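Local coordinates for putative polyketide synthase (Brevibacillus brevis, PDB 6HP2), which is the O-methyltransferase domain of a trans-AT polyketide synthase, binds S-adenosyl-L-homocysteine and probably methylates an intermediate on the way to the antibiotic bacillaene, at residues A[55-60]-A[74-79]; A[84-89]-A[321-326]; A[109-114]-A[140-145]; A[196-201]-A[222-227]. All blocks are in the same frame, centred on the assembly; numbering follows the deposited sequence.

Contact 1. Residues A[55-60]-A[74-79]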
loop_
_atom_site.group_PDB
_atom_site.type_symbol
_atom_site.label_atom_id
_atom_site.label_comp_id
_atom_site.label_asym_id
_atom_site.label_seq_id
_atom_site.Cartn_x
_atom_site.Cartn_y
_atom_site.Cartn_z
ATOM N N PRO A 55 -7.834 -21.479 11.546
ATOM C CA PRO A 55 -9.238 -21.853 11.730
ATOM C C PRO A 55 -9.841 -21.151 12.935
ATOM O O PRO A 55 -9.224 -21.050 14.005
ATOM C CB PRO A 55 -9.191 -23.376 11.909
ATOM C CG PRO A 55 -7.767 -23.680 12.323
ATOM C CD PRO A 55 -6.920 -22.643 11.646
ATOM N N GLY A 56 -11.063 -20.645 12.746
ATOM C CA GLY A 56 -11.752 -19.891 13.768
ATOM C C GLY A 56 -11.443 -18.405 13.779
ATOM O O GLY A 56 -12.262 -17.615 14.255
ATOM N N PHE A 57 -10.279 -18.006 13.279
ATOM C CA PHE A 57 -9.932 -16.600 13.236
ATOM C C PHE A 57 -10.820 -15.884 12.222
ATOM O O PHE A 57 -10.845 -16.228 11.041
ATOM C CB PHE A 57 -8.467 -16.427 12.867
ATOM C CG PHE A 57 -7.894 -15.081 13.237
ATOM C CD1 PHE A 57 -8.052 -14.025 12.407
ATOM C CD2 PHE A 57 -7.197 -14.907 14.406
ATOM C CE1 PHE A 57 -7.532 -12.800 12.710
ATOM C CE2 PHE A 57 -6.656 -13.692 14.715
ATOM C CZ PHE A 57 -6.826 -12.623 13.841
ATOM N N SER A 58 -11.563 -14.909 12.676
ATOM C CA SER A 58 -12.462 -14.156 11.820
ATOM C C SER A 58 -11.964 -12.728 11.747
ATOM O O SER A 58 -12.088 -11.968 12.726
ATOM C CB SER A 58 -13.889 -14.184 12.366
ATOM O OG SER A 58 -14.683 -13.224 11.703
ATOM N N MET A 59 -11.406 -12.369 10.594
ATOM C CA MET A 59 -10.869 -11.035 10.403
ATOM C C MET A 59 -11.953 -9.985 10.567
ATOM O O MET A 59 -11.684 -8.928 11.116
ATOM C CB MET A 59 -10.216 -10.908 9.022
ATOM C CG MET A 59 -9.558 -9.559 8.785
ATOM S SD MET A 59 -8.107 -9.364 9.892
ATOM C CE MET A 59 -6.953 -10.471 9.084
ATOM N N SER A 60 -13.177 -10.243 10.080
ATOM C CA SER A 60 -14.231 -9.232 10.179
ATOM C C SER A 60 -14.567 -8.942 11.645
ATOM O O SER A 60 -14.831 -7.799 12.011
ATOM C CB SER A 60 -15.494 -9.696 9.422
ATOM O OG SER A 60 -15.937 -10.942 9.900
ATOM N N GLU A 74 -3.578 -7.101 17.789
ATOM C CA GLU A 74 -2.118 -7.023 17.814
ATOM C C GLU A 74 -1.497 -8.025 16.850
ATOM O O GLU A 74 -0.465 -7.733 16.233
ATOM C CB GLU A 74 -1.612 -7.241 19.248
ATOM C CG GLU A 74 -0.151 -7.104 19.493
ATOM C CD GLU A 74 0.229 -7.537 20.921
ATOM O OE1 GLU A 74 1.043 -8.478 21.070
ATOM O OE2 GLU A 74 -0.300 -6.946 21.892
ATOM N N MET A 75 -2.097 -9.205 16.708
ATOM C CA MET A 75 -1.587 -10.193 15.748
ATOM C C MET A 75 -1.670 -9.644 14.339
ATOM O O MET A 75 -0.765 -9.830 13.509
ATOM C CB MET A 75 -2.371 -11.511 15.811
ATOM C CG MET A 75 -2.036 -12.433 16.930
ATOM S SD MET A 75 -3.315 -13.744 17.085
ATOM C CE MET A 75 -3.103 -14.590 15.582
ATOM N N VAL A 76 -2.781 -8.989 14.045
ATOM C CA VAL A 76 -3.014 -8.396 12.734
ATOM C C VAL A 76 -2.006 -7.308 12.487
ATOM O O VAL A 76 -1.378 -7.244 11.419
ATOM C CB VAL A 76 -4.463 -7.865 12.623
ATOM C CG1 VAL A 76 -4.653 -7.114 11.340
ATOM C CG2 VAL A 76 -5.432 -9.082 12.699
ATOM N N ARG A 77 -1.790 -6.474 13.495
ATOM C CA ARG A 77 -0.862 -5.365 13.350
ATOM C C ARG A 77 0.541 -5.848 13.016
ATOM O O ARG A 77 1.245 -5.236 12.212
ATOM C CB ARG A 77 -0.841 -4.558 14.619
ATOM C CG ARG A 77 -0.101 -3.206 14.448
ATOM C CD ARG A 77 -0.089 -2.441 15.781
ATOM N NE ARG A 77 0.177 -1.014 15.598
ATOM C CZ ARG A 77 1.382 -0.494 15.368
ATOM N NH1 ARG A 77 2.447 -1.280 15.275
ATOM N NH2 ARG A 77 1.523 0.816 15.223
ATOM N N GLU A 78 0.982 -6.917 13.663
ATOM C CA GLU A 78 2.294 -7.475 13.354
ATOM C C GLU A 78 2.419 -7.874 11.892
ATOM O O GLU A 78 3.505 -7.774 11.324
ATOM C CB GLU A 78 2.587 -8.688 14.267
ATOM C CG GLU A 78 2.764 -8.339 15.732
ATOM C CD GLU A 78 2.985 -9.572 16.603
ATOM O OE1 GLU A 78 2.736 -10.698 16.128
ATOM O OE2 GLU A 78 3.411 -9.409 17.762
ATOM N N LYS A 79 1.359 -8.434 11.298
ATOM C CA LYS A 79 1.409 -8.806 9.900
ATOM C C LYS A 79 1.359 -7.595 9.008
ATOM O O LYS A 79 1.967 -7.592 7.933
ATOM C CB LYS A 79 0.266 -9.788 9.587
ATOM C CG LYS A 79 0.355 -11.073 10.484
ATOM C CD LYS A 79 1.682 -11.787 10.148
ATOM C CE LYS A 79 1.715 -13.206 10.722
ATOM N NZ LYS A 79 2.190 -13.248 12.124
#
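Phe-57 turns its CG anti to the backbone N (chi1 -161°), which sends its ring from the loop and helix start at 55-60 onto one flank of helix 70-88; Met-59 starts the same way and then bends at chi2 (67°) and chi3, which carries its sulfur to the same helix. The result is a small apolar cluster with a Met-aromatic contact, joining the beginning of helix 59-64 to the long helix that follows it in this methyltransferase domain. Met-75 and Phe-57 run past one another in opposite directions. The Met-75 methyl CE lies 3.8 Å from Phe-57 CE2, and its SD is 5.4 Å from the ring centroid, oblique to the ring. Val-76 instead meets the ring at its edge, with CG2 4.0 Å from Phe-57 CZ. Phe-50 stands edge-to-face with Phe-57, and Cys-48 packs on both Met-59 and Val-76. Ser-58 is the N-cap of helix 59-64; its OG and that of Ser-60 each bond to a carboxylate oxygen of Asp-251. The cluster grades from exposed Met-75 to buried Val-76, where Met-59 arrives tip to tip, its SD 3.9 Å from Val-76 CG2.

Contact 2. Residues A[84-89]-A[321-326]; sequences RQVLFC and AEMINS. With SAH (S-adenosyl-L-homocysteine), chain B.
Val-86 and Met-323 mark the closest backbone approach, their CA atoms 6.7 Å apart, where the last turns of helix 70-88 pass the C-terminal part of helix 316-326. The Met-323 chain runs extended to SD and then bends at chi3 (81°), so that sulfur and methyl settle against Gln-85, Val-86 and Cys-89. The sulfur lies 3.4 Å from Gln-85 O and 3.7 Å from Cys-89 CB, while CE rests 4.0 Å from Gln-85 CB, the methionine lying across the glutamine chain. Val-86 CG2 is 4.0 Å from Met-323 SD. This packing joins a helix near the chain's end to one lying against the Rossmann-like sheet of the methyltransferase, where Leu-87 and Phe-88 touch strands 164-170 and 194-203. Arg-84, on the same helix, belongs to the S-adenosyl-L-homocysteine site and makes a salt bridge through NE to Asp-109. Gln-85 NE2 is bonded to Pro-332 O. Beside Cys-89, one water donates to Cys-89 O at 2.8 Å and to Ser-326 OG at 3.1 Å, bridging the segments; the same Ser-326 OG donates back to Met-323 O, 2.8 Å away, with OG lying 20° out of the plane of that carbonyl.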
loop_
_atom_site.group_PDB
_atom_site.type_symbol
_atom_site.label_atom_id
_atom_site.label_comp_id
_atom_site.label_asym_id
_atom_site.label_seq_id
_atom_site.Cartn_x
_atom_site.Cartn_y
_atom_site.Cartn_z
ATOM N N ARG A 84 4.825 -4.335 5.300
ATOM C CA ARG A 84 5.543 -3.084 5.032
ATOM C C ARG A 84 7.051 -3.266 5.120
ATOM O O ARG A 84 7.793 -2.651 4.352
ATOM C CB ARG A 84 5.051 -2.020 6.013
ATOM C CG ARG A 84 3.684 -1.490 5.641
ATOM C CD ARG A 84 3.136 -0.585 6.770
ATOM N NE ARG A 84 2.041 0.254 6.281
ATOM C CZ ARG A 84 0.800 -0.188 6.071
ATOM N NH1 ARG A 84 0.487 -1.489 6.259
ATOM N NH2 ARG A 84 -0.102 0.664 5.646
ATOM N N GLN A 85 7.528 -4.120 6.034
ATOM C CA GLN A 85 8.960 -4.365 6.096
ATOM C C GLN A 85 9.458 -4.970 4.793
ATOM O O GLN A 85 10.545 -4.622 4.305
ATOM C CB GLN A 85 9.342 -5.300 7.256
ATOM C CG GLN A 85 9.114 -4.668 8.657
ATOM C CD GLN A 85 9.363 -5.645 9.760
ATOM O OE1 GLN A 85 9.202 -6.845 9.562
ATOM N NE2 GLN A 85 9.758 -5.155 10.934
ATOM N N VAL A 86 8.695 -5.900 4.226
ATOM C CA VAL A 86 9.091 -6.480 2.937
ATOM C C VAL A 86 9.070 -5.398 1.874
ATOM O O VAL A 86 9.931 -5.341 1.022
ATOM C CB VAL A 86 8.201 -7.676 2.553
ATOM C CG1 VAL A 86 8.584 -8.255 1.129
ATOM C CG2 VAL A 86 8.401 -8.829 3.608
ATOM N N LEU A 87 8.106 -4.497 1.927
ATOM C CA LEU A 87 8.043 -3.467 0.891
ATOM C C LEU A 87 9.262 -2.555 0.954
ATOM O O LEU A 87 9.802 -2.149 -0.088
ATOM C CB LEU A 87 6.759 -2.613 1.072
ATOM C CG LEU A 87 6.525 -1.465 0.078
ATOM C CD1 LEU A 87 6.207 -2.034 -1.285
ATOM C CD2 LEU A 87 5.356 -0.590 0.605
ATOM N N PHE A 88 9.663 -2.174 2.176
ATOM C CA PHE A 88 10.697 -1.180 2.390
ATOM C C PHE A 88 12.129 -1.751 2.482
ATOM O O PHE A 88 13.087 -0.975 2.637
ATOM C CB PHE A 88 10.390 -0.364 3.644
ATOM C CG PHE A 88 9.265 0.692 3.460
ATOM C CD1 PHE A 88 9.524 1.909 2.873
ATOM C CD2 PHE A 88 7.990 0.460 3.951
ATOM C CE1 PHE A 88 8.571 2.848 2.714
ATOM C CE2 PHE A 88 6.993 1.392 3.803
ATOM C CZ PHE A 88 7.275 2.601 3.177
ATOM N N CYS A 89 12.312 -3.058 2.423
ATOM C CA CYS A 89 13.570 -3.634 2.925
ATOM C C CYS A 89 14.757 -3.535 1.964
ATOM O O CYS A 89 15.864 -4.002 2.327
ATOM C CB CYS A 89 13.382 -5.099 3.308
ATOM S SG CYS A 89 13.241 -6.240 1.910
ATOM N N ALA A 321 11.338 -14.462 3.250
ATOM C CA ALA A 321 12.461 -15.272 3.718
ATOM C C ALA A 321 13.802 -14.644 3.323
ATOM O O ALA A 321 14.792 -14.728 4.070
ATOM C CB ALA A 321 12.310 -16.686 3.164
ATOM N N GLU A 322 13.854 -14.026 2.150
ATOM C CA GLU A 322 15.069 -13.318 1.736
ATOM C C GLU A 322 15.342 -12.152 2.676
ATOM O O GLU A 322 16.460 -11.926 3.110
ATOM C CB GLU A 322 14.931 -12.811 0.296
ATOM C CG GLU A 322 16.164 -12.070 -0.248
ATOM C CD GLU A 322 15.896 -11.345 -1.554
ATOM O OE1 GLU A 322 16.664 -11.543 -2.506
ATOM O OE2 GLU A 322 14.940 -10.554 -1.638
ATOM N N MET A 323 14.325 -11.366 2.988
ATOM C CA MET A 323 14.498 -10.290 3.969
ATOM C C MET A 323 15.029 -10.783 5.303
ATOM O O MET A 323 16.005 -10.242 5.834
ATOM C CB MET A 323 13.159 -9.544 4.159
ATOM C CG MET A 323 13.285 -8.414 5.098
ATOM S SD MET A 323 11.719 -7.589 5.452
ATOM C CE MET A 323 11.190 -8.777 6.663
ATOM N N ILE A 324 14.384 -11.780 5.885
ATOM C CA ILE A 324 14.838 -12.302 7.175
ATOM C C ILE A 324 16.269 -12.814 7.082
ATOM O O ILE A 324 17.097 -12.566 7.968
ATOM C CB ILE A 324 13.871 -13.395 7.666
ATOM C CG1 ILE A 324 12.493 -12.769 7.960
ATOM C CG2 ILE A 324 14.430 -14.120 8.869
ATOM C CD1 ILE A 324 11.414 -13.802 8.211
ATOM N N ASN A 325 16.583 -13.525 6.017
ATOM C CA ASN A 325 17.937 -14.040 5.849
ATOM C C ASN A 325 18.973 -12.925 5.675
ATOM O O ASN A 325 20.106 -13.089 6.100
ATOM C CB ASN A 325 17.985 -14.973 4.634
ATOM C CG ASN A 325 19.353 -15.596 4.430
ATOM O OD1 ASN A 325 20.017 -15.373 3.416
ATOM N ND2 ASN A 325 19.787 -16.377 5.411
ATOM N N SER A 326 18.612 -11.796 5.063
ATOM C CA SER A 326 19.576 -10.694 4.950
ATOM C C SER A 326 19.818 -10.045 6.301
ATOM O O SER A 326 20.863 -9.431 6.520
ATOM C CB SER A 326 19.070 -9.618 3.984
ATOM O OG SER A 326 18.045 -8.826 4.619
HETATM N N SAH B . -1.740 4.114 3.001
HETATM C CA SAH B . -2.568 4.148 4.202
HETATM C CB SAH B . -4.046 4.318 3.874
HETATM C CG SAH B . -4.594 3.405 2.792
HETATM S SD SAH B . -6.398 3.570 2.653
HETATM C C SAH B . -2.316 2.875 4.972
HETATM O O SAH B . -2.880 2.675 6.047
HETATM O OXT SAH B . -1.530 2.048 4.521
HETATM C "C5'" SAH B . -6.433 4.553 1.136
HETATM C "C4'" SAH B . -5.919 5.974 1.353
HETATM O "O4'" SAH B . -5.842 6.631 0.068
HETATM C "C3'" SAH B . -6.940 6.840 2.162
HETATM O "O3'" SAH B . -6.130 7.599 3.075
HETATM C "C2'" SAH B . -7.620 7.756 1.146
HETATM O "O2'" SAH B . -8.033 8.994 1.642
HETATM C "C1'" SAH B . -6.480 7.899 0.113
HETATM N N9 SAH B . -6.877 8.319 -1.229
HETATM C C8 SAH B . -7.764 7.719 -2.078
HETATM N N7 SAH B . -7.838 8.493 -3.165
HETATM C C5 SAH B . -6.973 9.527 -3.039
HETATM C C6 SAH B . -6.643 10.614 -3.840
HETATM N N6 SAH B . -7.138 10.823 -5.058
HETATM N N1 SAH B . -5.692 11.490 -3.404
HETATM C C2 SAH B . -5.135 11.371 -2.144
HETATM N N3 SAH B . -5.495 10.312 -1.350
HETATM C C4 SAH B . -6.422 9.444 -1.774
HETATM O O HOH W 1 16.735 -6.574 3.028
#

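Contact 3. Residues A[109-114]-A[140-145]; sequences DVIQIA and AQKNLG
Ile-111 meets Lys-142 and Leu-144 through its CG2 branch, and the contact is made by aliphatic carbon. CG2 stands anti to the backbone N of Ile-111, which turns this methyl toward the loop after helix 129-141. Lys-142 takes part with its aliphatic chain: bent at chi3 and chi4, it runs roughly perpendicular to the Ile-111 side chain and lays CE 3.5 Å from Ile-111 CG2, with CD at 3.9 Å. Leu-144 comes to the same methyl, its CD1 3.9 Å from Ile-111 CG2 and equally far from Ile-111 O. Of the three side chains, only that of Lys-142 is charged; its NZ forms a long, weak ion pair with Glu-115. Backbone bonding shapes the loop partner. A Schellman motif ends helix 129-141, with Asn-143 at positive phi (59°) and Asn-143 N bonded to Ala-140 O at 2.8 Å; this helix end comes just before buried Leu-144. In the Rossmann-like methyltransferase fold, helices 108-116 and 129-141 follow the parallel neighbours 98-101 and 121-126. Ile-111 also packs on Arg-138 and Ile-139, Val-110 touches Asp-101 of strand 98-101, and Ala-114 lies on Thr-122 of strand 121-126, placing the contact between helix 108-116 and the loop that leaves helix 129-141.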
loop_
_atom_site.group_PDB
_atom_site.type_symbol
_atom_site.label_atom_id
_atom_site.label_comp_id
_atom_site.label_asym_id
_atom_site.label_seq_id
_atom_site.Cartn_x
_atom_site.Cartn_y
_atom_site.Cartn_z
ATOM N N ASP A 109 2.681 6.035 8.526
ATOM C CA ASP A 109 4.017 5.945 7.915
ATOM C C ASP A 109 4.684 7.314 7.802
ATOM O O ASP A 109 5.897 7.454 8.011
ATOM C CB ASP A 109 3.972 5.292 6.519
ATOM C CG ASP A 109 3.622 3.816 6.580
ATOM O OD1 ASP A 109 4.215 3.072 7.394
ATOM O OD2 ASP A 109 2.686 3.394 5.877
ATOM N N VAL A 110 3.919 8.336 7.451
ATOM C CA VAL A 110 4.459 9.694 7.483
ATOM C C VAL A 110 5.111 10.003 8.823
ATOM O O VAL A 110 6.228 10.559 8.891
ATOM C CB VAL A 110 3.362 10.713 7.147
ATOM C CG1 VAL A 110 3.773 12.125 7.548
ATOM C CG2 VAL A 110 3.051 10.675 5.686
ATOM N N ILE A 111 4.448 9.606 9.895
ATOM C CA ILE A 111 4.880 9.885 11.246
ATOM C C ILE A 111 6.012 8.971 11.651
ATOM O O ILE A 111 7.003 9.436 12.230
ATOM C CB ILE A 111 3.690 9.742 12.229
ATOM C CG1 ILE A 111 2.795 10.956 12.119
ATOM C CG2 ILE A 111 4.193 9.514 13.658
ATOM C CD1 ILE A 111 1.394 10.677 12.659
ATOM N N GLN A 112 5.834 7.658 11.466
ATOM C CA GLN A 112 6.842 6.715 11.958
ATOM C C GLN A 112 8.179 6.857 11.217
ATOM O O GLN A 112 9.249 6.659 11.828
ATOM C CB GLN A 112 6.348 5.279 11.860
ATOM C CG GLN A 112 5.250 4.908 12.905
ATOM C CD GLN A 112 4.741 3.466 12.718
ATOM O OE1 GLN A 112 5.062 2.773 11.721
ATOM N NE2 GLN A 112 3.940 3.025 13.637
ATOM N N ILE A 113 8.151 7.152 9.899
ATOM C CA ILE A 113 9.421 7.343 9.173
ATOM C C ILE A 113 10.160 8.558 9.740
ATOM O O ILE A 113 11.386 8.545 9.935
ATOM C CB ILE A 113 9.201 7.485 7.658
ATOM C CG1 ILE A 113 8.730 6.182 7.059
ATOM C CG2 ILE A 113 10.492 7.980 6.975
ATOM C CD1 ILE A 113 8.228 6.325 5.661
ATOM N N ALA A 114 9.427 9.648 9.957
ATOM C CA ALA A 114 10.037 10.857 10.496
ATOM C C ALA A 114 10.570 10.635 11.904
ATOM O O ALA A 114 11.626 11.177 12.281
ATOM C CB ALA A 114 9.025 12.000 10.495
ATOM N N ALA A 140 1.428 16.847 15.578
ATOM C CA ALA A 140 1.629 17.875 16.594
ATOM C C ALA A 140 1.914 17.269 17.957
ATOM O O ALA A 140 2.829 17.704 18.669
ATOM C CB ALA A 140 0.387 18.769 16.626
ATOM N N GLN A 141 1.129 16.264 18.342
ATOM C CA GLN A 141 1.248 15.693 19.673
ATOM C C GLN A 141 2.609 15.048 19.867
ATOM O O GLN A 141 3.103 14.977 21.000
ATOM C CB GLN A 141 0.129 14.679 19.917
ATOM C CG GLN A 141 -1.235 15.332 20.031
ATOM C CD GLN A 141 -2.381 14.357 19.885
ATOM O OE1 GLN A 141 -2.181 13.138 19.884
ATOM N NE2 GLN A 141 -3.592 14.888 19.745
ATOM N N LYS A 142 3.238 14.609 18.782
ATOM C CA LYS A 142 4.581 14.033 18.834
ATOM C C LYS A 142 5.668 15.070 18.535
ATOM O O LYS A 142 6.855 14.721 18.448
ATOM C CB LYS A 142 4.667 12.828 17.860
ATOM C CG LYS A 142 3.771 11.679 18.349
ATOM C CD LYS A 142 3.337 10.741 17.277
ATOM C CE LYS A 142 4.289 9.576 17.163
ATOM N NZ LYS A 142 4.334 8.716 18.370
ATOM N N ASN A 143 5.290 16.333 18.358
ATOM C CA ASN A 143 6.265 17.409 18.142
ATOM C C ASN A 143 7.110 17.135 16.888
ATOM O O ASN A 143 8.319 17.329 16.886
ATOM C CB ASN A 143 7.162 17.549 19.360
ATOM C CG ASN A 143 7.805 18.891 19.447
ATOM O OD1 ASN A 143 7.429 19.821 18.729
ATOM N ND2 ASN A 143 8.782 19.014 20.336
ATOM N N LEU A 144 6.459 16.721 15.801
ATOM C CA LEU A 144 7.147 16.416 14.551
ATOM C C LEU A 144 6.839 17.424 13.449
ATOM O O LEU A 144 7.184 17.185 12.289
ATOM C CB LEU A 144 6.772 15.011 14.054
ATOM C CG LEU A 144 7.232 13.833 14.904
ATOM C CD1 LEU A 144 6.436 12.600 14.490
ATOM C CD2 LEU A 144 8.739 13.617 14.770
ATOM N N GLY A 145 6.185 18.531 13.777
ATOM C CA GLY A 145 5.691 19.458 12.776
ATOM C C GLY A 145 6.728 20.077 11.870
ATOM O O GLY A 145 6.379 20.513 10.773
#

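Contact 4. Residues A[196-201]-A[222-227]; sequences VLLIDY and QEWIEL
Trp-224 NE1 donates to Tyr-201 O at 3.0 Å, binding the indole of helix 221-230 to the backbone of strand 194-203. The bond is bent, with an N-H...O angle of 145°, and the carbonyl oxygen sits somewhat out of the indole plane. Farther along the ring, Asp-200 OD2 lies in plane at the edge, 4.0 Å from Trp-224 CH2, with the carboxylate turned 68° against the indole. Leu-198 CD1 approaches obliquely, 4.1 Å from Trp-224 CH2. Leu-198 and Asp-200 both point from the strand toward the helix, whereas Tyr-201 directs its side chain away and offers the carbonyl. This is helix-on-sheet packing in the Rossmann-like methyltransferase fold, the two segments running at 143° with their axes 12.1 Å apart at closest approach. Around this first shell, Asp-200 OD1 accepts from Tyr-201 N at 2.9 Å through its anti lone pair, which holds the carboxylate to the backbone, and OD2 takes a weak bond from Ser-173 N. Phe-289 of the antiparallel neighbour strand meets the Trp-224 ring, while Tyr-201 OH bonds to Gln-275. On the helix surface, Gln-222 NE2 reaches Glu-226 OE2 at 2.6 Å, from above the carboxylate plane.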
loop_
_atom_site.group_PDB
_atom_site.type_symbol
_atom_site.label_atom_id
_atom_site.label_comp_id
_atom_site.label_asym_id
_atom_site.label_seq_id
_atom_site.Cartn_x
_atom_site.Cartn_y
_atom_site.Cartn_z
ATOM N N VAL A 196 9.694 4.440 -6.201
ATOM C CA VAL A 196 8.276 4.391 -5.930
ATOM C C VAL A 196 7.946 3.021 -5.331
ATOM O O VAL A 196 8.223 1.986 -5.938
ATOM C CB VAL A 196 7.437 4.689 -7.172
ATOM C CG1 VAL A 196 5.930 4.786 -6.737
ATOM C CG2 VAL A 196 7.937 5.901 -7.830
ATOM N N LEU A 197 7.264 3.018 -4.180
ATOM C CA LEU A 197 6.818 1.803 -3.519
ATOM C C LEU A 197 5.290 1.797 -3.450
ATOM O O LEU A 197 4.663 2.674 -2.831
ATOM C CB LEU A 197 7.445 1.693 -2.141
ATOM C CG LEU A 197 8.936 1.656 -2.055
ATOM C CD1 LEU A 197 9.443 1.803 -0.603
ATOM C CD2 LEU A 197 9.465 0.374 -2.652
ATOM N N LEU A 198 4.704 0.791 -4.064
ATOM C CA LEU A 198 3.274 0.608 -4.052
ATOM C C LEU A 198 2.876 -0.743 -3.497
ATOM O O LEU A 198 3.583 -1.741 -3.648
ATOM C CB LEU A 198 2.716 0.700 -5.452
ATOM C CG LEU A 198 3.072 1.867 -6.285
ATOM C CD1 LEU A 198 2.455 1.615 -7.703
ATOM C CD2 LEU A 198 2.551 3.133 -5.745
ATOM N N ILE A 199 1.698 -0.755 -2.873
ATOM C CA ILE A 199 0.945 -1.961 -2.604
ATOM C C ILE A 199 -0.364 -1.738 -3.326
ATOM O O ILE A 199 -1.103 -0.814 -2.980
ATOM C CB ILE A 199 0.726 -2.240 -1.110
ATOM C CG1 ILE A 199 2.070 -2.435 -0.383
ATOM C CG2 ILE A 199 -0.160 -3.480 -0.921
ATOM C CD1 ILE A 199 1.960 -2.940 1.003
ATOM N N ASP A 200 -0.691 -2.624 -4.284
ATOM C CA ASP A 200 -1.796 -2.336 -5.187
ATOM C C ASP A 200 -2.268 -3.615 -5.862
ATOM O O ASP A 200 -1.653 -4.693 -5.755
ATOM C CB ASP A 200 -1.398 -1.291 -6.218
ATOM C CG ASP A 200 -2.438 -0.221 -6.405
ATOM O OD1 ASP A 200 -3.625 -0.554 -6.442
ATOM O OD2 ASP A 200 -2.034 0.969 -6.565
ATOM N N TYR A 201 -3.399 -3.482 -6.528
ATOM C CA TYR A 201 -4.000 -4.593 -7.266
ATOM C C TYR A 201 -3.691 -4.622 -8.761
ATOM O O TYR A 201 -3.588 -3.589 -9.439
ATOM C CB TYR A 201 -5.507 -4.566 -7.075
ATOM C CG TYR A 201 -5.981 -5.004 -5.743
ATOM C CD1 TYR A 201 -5.892 -6.345 -5.368
ATOM C CD2 TYR A 201 -6.586 -4.102 -4.831
ATOM C CE1 TYR A 201 -6.377 -6.763 -4.160
ATOM C CE2 TYR A 201 -7.079 -4.564 -3.614
ATOM C CZ TYR A 201 -6.940 -5.868 -3.271
ATOM O OH TYR A 201 -7.419 -6.363 -2.043
ATOM N N GLN A 222 -1.493 -5.639 -18.751
ATOM C CA GLN A 222 -1.031 -4.857 -19.867
ATOM C C GLN A 222 -1.160 -3.368 -19.595
ATOM O O GLN A 222 -0.296 -2.583 -20.004
ATOM C CB GLN A 222 -1.802 -5.267 -21.143
ATOM C CG GLN A 222 -1.258 -4.596 -22.385
ATOM C CD GLN A 222 0.213 -4.988 -22.697
ATOM O OE1 GLN A 222 0.655 -6.111 -22.430
ATOM N NE2 GLN A 222 0.969 -4.040 -23.251
ATOM N N GLU A 223 -2.234 -2.952 -18.928
ATOM C CA GLU A 223 -2.406 -1.538 -18.634
ATOM C C GLU A 223 -1.346 -1.052 -17.641
ATOM O O GLU A 223 -0.883 0.083 -17.736
ATOM C CB GLU A 223 -3.845 -1.259 -18.107
ATOM C CG GLU A 223 -4.908 -1.389 -19.145
ATOM C CD GLU A 223 -6.332 -1.252 -18.578
ATOM O OE1 GLU A 223 -6.557 -1.623 -17.409
ATOM O OE2 GLU A 223 -7.204 -0.769 -19.312
ATOM N N TRP A 224 -0.948 -1.891 -16.678
ATOM C CA TRP A 224 0.091 -1.500 -15.735
ATOM C C TRP A 224 1.436 -1.347 -16.419
ATOM O O TRP A 224 2.172 -0.382 -16.173
ATOM C CB TRP A 224 0.197 -2.556 -14.623
ATOM C CG TRP A 224 -0.651 -2.300 -13.440
ATOM C CD1 TRP A 224 -1.702 -3.030 -13.008
ATOM C CD2 TRP A 224 -0.411 -1.314 -12.427
ATOM N NE1 TRP A 224 -2.166 -2.538 -11.809
ATOM C CE2 TRP A 224 -1.396 -1.476 -11.437
ATOM C CE3 TRP A 224 0.534 -0.290 -12.286
ATOM C CZ2 TRP A 224 -1.501 -0.639 -10.315
ATOM C CZ3 TRP A 224 0.435 0.545 -11.144
ATOM C CH2 TRP A 224 -0.564 0.343 -10.183
ATOM N N ILE A 225 1.745 -2.268 -17.327
ATOM C CA ILE A 225 2.969 -2.193 -18.106
ATOM C C ILE A 225 3.070 -0.852 -18.817
ATOM O O ILE A 225 4.105 -0.162 -18.771
ATOM C CB ILE A 225 3.005 -3.360 -19.106
ATOM C CG1 ILE A 225 3.208 -4.675 -18.355
ATOM C CG2 ILE A 225 4.072 -3.092 -20.250
ATOM C CD1 ILE A 225 3.028 -5.924 -19.286
ATOM N N GLU A 226 2.016 -0.495 -19.527
ATOM C CA GLU A 226 1.983 0.725 -20.329
ATOM C C GLU A 226 1.839 1.999 -19.498
ATOM O O GLU A 226 2.428 3.037 -19.850
ATOM C CB GLU A 226 0.852 0.607 -21.339
ATOM C CG GLU A 226 1.133 -0.483 -22.392
ATOM C CD GLU A 226 -0.091 -0.814 -23.274
ATOM O OE1 GLU A 226 -1.167 -0.172 -23.162
ATOM O OE2 GLU A 226 0.025 -1.783 -24.033
ATOM N N LEU A 227 1.056 1.937 -18.427
ATOM C CA LEU A 227 0.890 3.091 -17.558
ATOM C C LEU A 227 2.231 3.481 -16.939
ATOM O O LEU A 227 2.623 4.650 -16.945
ATOM C CB LEU A 227 -0.122 2.778 -16.460
ATOM C CG LEU A 227 -0.297 3.809 -15.332
ATOM C CD1 LEU A 227 -0.839 5.103 -15.928
ATOM C CD2 LEU A 227 -1.228 3.269 -14.252
#

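In contacts 2 and 4 every touching side chain is buried, whereas contacts 1 and 3 each include an exposed one, Met-75 or Lys-142. Helix 70-88 serves both contact 1 and contact 2, and through Leu-87 and Phe-88 it also packs on Leu-197 and Ile-199 of the strand in contact 4. Contact 3 is joined to contact 2 by the salt bridge from Arg-84 to Asp-109, beside the bound ligand, and touches contact 1 where Arg-77 meets Gln-112. The chemistry differs: sulfur and aromatic groups in contact 1, aliphatic carbon in contact 3, a methionine with a bridging water in contact 2, and a direct indole-to-carbonyl hydrogen bond in contact 4.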